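Local coordinates for protein putative oxidoreductase (PDB 3QHA) that is probably an NAD(P)-dependent oxidoreductase of the 3-hydroxyisobutyrate dehydrogenase family, acting on alcohol groups of a substrate not yet identified, at residues 182-185 against 186-190. Residues are numbered along the deposited sequence; the frame is centred on the assembly and turned at random.
Sequences LARN and MLTFT
Asn185 lies alongside both Thr188 and Phe189 on a continuous helix, and the group illustrates how a helical face can serve its own backbone and a partner subunit together. The carbonyl oxygen of Asn185 receives the Phe189 amide, N to O 3.0 Å and nearly straight at 163°. The side-chain amide of Asn185 stands steeply to the Phe189 ring, its ND2 coming within 4.1 Å of Phe189 CE1, and ND2 is hydrogen-bonded to Asp258 of the second subunit.

Met186 turns back on Leu182 in the same way: its N donates to Leu182 O at 2.9 Å, with an N-H...O angle of 149°, and its CB lies 3.2 Å from that same oxygen. The carbonyl oxygen of Met186 is in turn gripped twice by Thr190, by N and by OG1 from opposite faces of its plane, Thr190 OG1 to Met186 O being 2.8 Å.

One turn beyond Arg184, Thr188 gives its carbonyl oxygen two bonds, from Thr188 N at 3.2 Å and a weak one from OG1, which lies anti to its own carbonyl carbon (chi1 -60°). The same hydroxyl rests over one face of the Arg184 guanidinium, with Arg184 NH1 3.0 Å from Thr188 OG1, an approach whose angle is too poor for a hydrogen bond. The buried arginine, its chain bent at chi2, places NH2 against the second subunit, in a salt bridge with its Asp220 and a hydrogen bond with its Thr219; NE makes a weak hydrogen bond to the OG of Ser132 in its own chain.

All this lies within helix 176-204, which follows strand 165-172 at the edge of the Rossmann-type sheet and leads into the helical C-terminal part; Leu182, Met186 and Phe189 pack on Leu261, Ala276 and Gly255 of the second subunit, placing this stretch of helix in the dimer interface.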
ATOM      1  N   LEU B 182     -11.250  -1.964 -12.250  1.00 22.05           N
ATOM      2  CA  LEU B 182     -10.397  -3.063 -12.707  1.00 22.06           C
ATOM      3  C   LEU B 182      -8.918  -2.703 -12.592  1.00 21.87           C
ATOM      4  O   LEU B 182      -8.108  -3.528 -12.166  1.00 21.85           O
ATOM      5  CB  LEU B 182     -10.739  -3.471 -14.143  1.00 22.36           C
ATOM      6  CG  LEU B 182     -12.096  -4.161 -14.324  1.00 22.94           C
ATOM      7  CD1 LEU B 182     -12.308  -4.567 -15.774  1.00 23.56           C
ATOM      8  CD2 LEU B 182     -12.227  -5.374 -13.410  1.00 23.74           C
ATOM      9  N   ALA B 183      -8.568  -1.473 -12.960  1.00 21.52           N
ATOM     10  CA  ALA B 183      -7.192  -1.007 -12.818  1.00 21.32           C
ATOM     11  C   ALA B 183      -6.807  -0.948 -11.343  1.00 21.16           C
ATOM     12  O   ALA B 183      -5.719  -1.389 -10.959  1.00 21.22           O
ATOM     13  CB  ALA B 183      -7.017   0.355 -13.468  1.00 21.30           C
ATOM     14  N   ARG B 184      -7.710  -0.423 -10.518  1.00 20.87           N
ATOM     15  CA  ARG B 184      -7.439  -0.270  -9.092  1.00 20.73           C
ATOM     16  C   ARG B 184      -7.235  -1.624  -8.411  1.00 20.54           C
ATOM     17  O   ARG B 184      -6.288  -1.800  -7.646  1.00 20.28           O
ATOM     18  CB  ARG B 184      -8.568   0.508  -8.409  1.00 20.66           C
ATOM     19  CG  ARG B 184      -8.243   0.968  -7.000  1.00 21.00           C
ATOM     20  CD  ARG B 184      -8.508  -0.104  -5.950  1.00 21.72           C
ATOM     21  NE  ARG B 184      -7.984   0.298  -4.648  1.00 22.04           N
ATOM     22  CZ  ARG B 184      -6.719   0.169  -4.250  1.00 22.41           C
ATOM     23  NH1 ARG B 184      -5.791  -0.372  -5.038  1.00 22.95           N
ATOM     24  NH2 ARG B 184      -6.378   0.589  -3.039  1.00 22.57           N
ATOM     25  N   ASN B 185      -8.126  -2.573  -8.683  1.00 20.45           N
ATOM     26  CA  ASN B 185      -8.051  -3.886  -8.045  1.00 20.40           C
ATOM     27  C   ASN B 185      -6.977  -4.796  -8.637  1.00 20.34           C
ATOM     28  O   ASN B 185      -6.497  -5.705  -7.960  1.00 20.15           O
ATOM     29  CB  ASN B 185      -9.421  -4.572  -8.039  1.00 20.51           C
ATOM     30  CG  ASN B 185     -10.316  -4.062  -6.920  1.00 20.89           C
ATOM     31  OD1 ASN B 185     -10.236  -2.897  -6.532  1.00 22.45           O
ATOM     32  ND2 ASN B 185     -11.157  -4.937  -6.386  1.00 20.62           N
ATOM     33  N   MET B 186      -6.589  -4.555  -9.887  1.00 20.37           N
ATOM     34  CA  MET B 186      -5.408  -5.219 -10.436  1.00 20.43           C
ATOM     35  C   MET B 186      -4.205  -4.929  -9.541  1.00 20.40           C
ATOM     36  O   MET B 186      -3.445  -5.840  -9.201  1.00 20.35           O
ATOM     37  CB  MET B 186      -5.116  -4.758 -11.863  1.00 20.48           C
ATOM     38  CG  MET B 186      -4.055  -5.592 -12.548  1.00 20.70           C
ATOM     39  SD  MET B 186      -3.808  -5.138 -14.267  1.00 21.05           S
ATOM     40  CE  MET B 186      -3.013  -3.543 -14.079  1.00 21.46           C
ATOM     41  N   LEU B 187      -4.052  -3.661  -9.155  1.00 20.30           N
ATOM     42  CA  LEU B 187      -2.987  -3.252  -8.236  1.00 20.34           C
ATOM     43  C   LEU B 187      -3.134  -3.888  -6.861  1.00 20.37           C
ATOM     44  O   LEU B 187      -2.136  -4.308  -6.270  1.00 20.37           O
ATOM     45  CB  LEU B 187      -2.939  -1.729  -8.085  1.00 20.25           C
ATOM     46  CG  LEU B 187      -1.910  -1.169  -7.091  1.00 20.40           C
ATOM     47  CD1 LEU B 187      -0.488  -1.506  -7.526  1.00 20.10           C
ATOM     48  CD2 LEU B 187      -2.081   0.338  -6.956  1.00 20.28           C
ATOM     49  N   THR B 188      -4.364  -3.938  -6.346  1.00 20.21           N
ATOM     50  CA  THR B 188      -4.616  -4.528  -5.035  1.00 20.16           C
ATOM     51  C   THR B 188      -4.090  -5.956  -4.991  1.00 20.36           C
ATOM     52  O   THR B 188      -3.304  -6.309  -4.111  1.00 20.21           O
ATOM     53  CB  THR B 188      -6.125  -4.533  -4.682  1.00 20.24           C
ATOM     54  OG1 THR B 188      -6.621  -3.191  -4.669  1.00 20.25           O
ATOM     55  CG2 THR B 188      -6.368  -5.168  -3.311  1.00 19.99           C
ATOM     56  N   PHE B 189      -4.497  -6.759  -5.971  1.00 20.52           N
ATOM     57  CA  PHE B 189      -4.231  -8.193  -5.949  1.00 20.77           C
ATOM     58  C   PHE B 189      -2.845  -8.570  -6.461  1.00 21.04           C
ATOM     59  O   PHE B 189      -2.275  -9.571  -6.016  1.00 21.15           O
ATOM     60  CB  PHE B 189      -5.339  -8.949  -6.683  1.00 20.72           C
ATOM     61  CG  PHE B 189      -6.631  -8.979  -5.921  1.00 20.92           C
ATOM     62  CD1 PHE B 189      -7.737  -8.262  -6.353  1.00 21.07           C
ATOM     63  CD2 PHE B 189      -6.726  -9.698  -4.738  1.00 20.86           C
ATOM     64  CE1 PHE B 189      -8.922  -8.287  -5.628  1.00 21.42           C
ATOM     65  CE2 PHE B 189      -7.903  -9.726  -4.013  1.00 20.70           C
ATOM     66  CZ  PHE B 189      -9.002  -9.021  -4.453  1.00 20.95           C
ATOM     67  N   THR B 190      -2.295  -7.773  -7.373  1.00 21.23           N
ATOM     68  CA  THR B 190      -0.896  -7.930  -7.750  1.00 21.48           C
ATOM     69  C   THR B 190      -0.011  -7.604  -6.544  1.00 21.87           C
ATOM     70  O   THR B 190       1.000  -8.272  -6.321  1.00 22.02           O
ATOM     71  CB  THR B 190      -0.508  -7.043  -8.955  1.00 21.46           C
ATOM     72  OG1 THR B 190      -1.319  -7.385 -10.085  1.00 21.03           O
ATOM     73  CG2 THR B 190       0.957  -7.240  -9.318  1.00 21.50           C
TER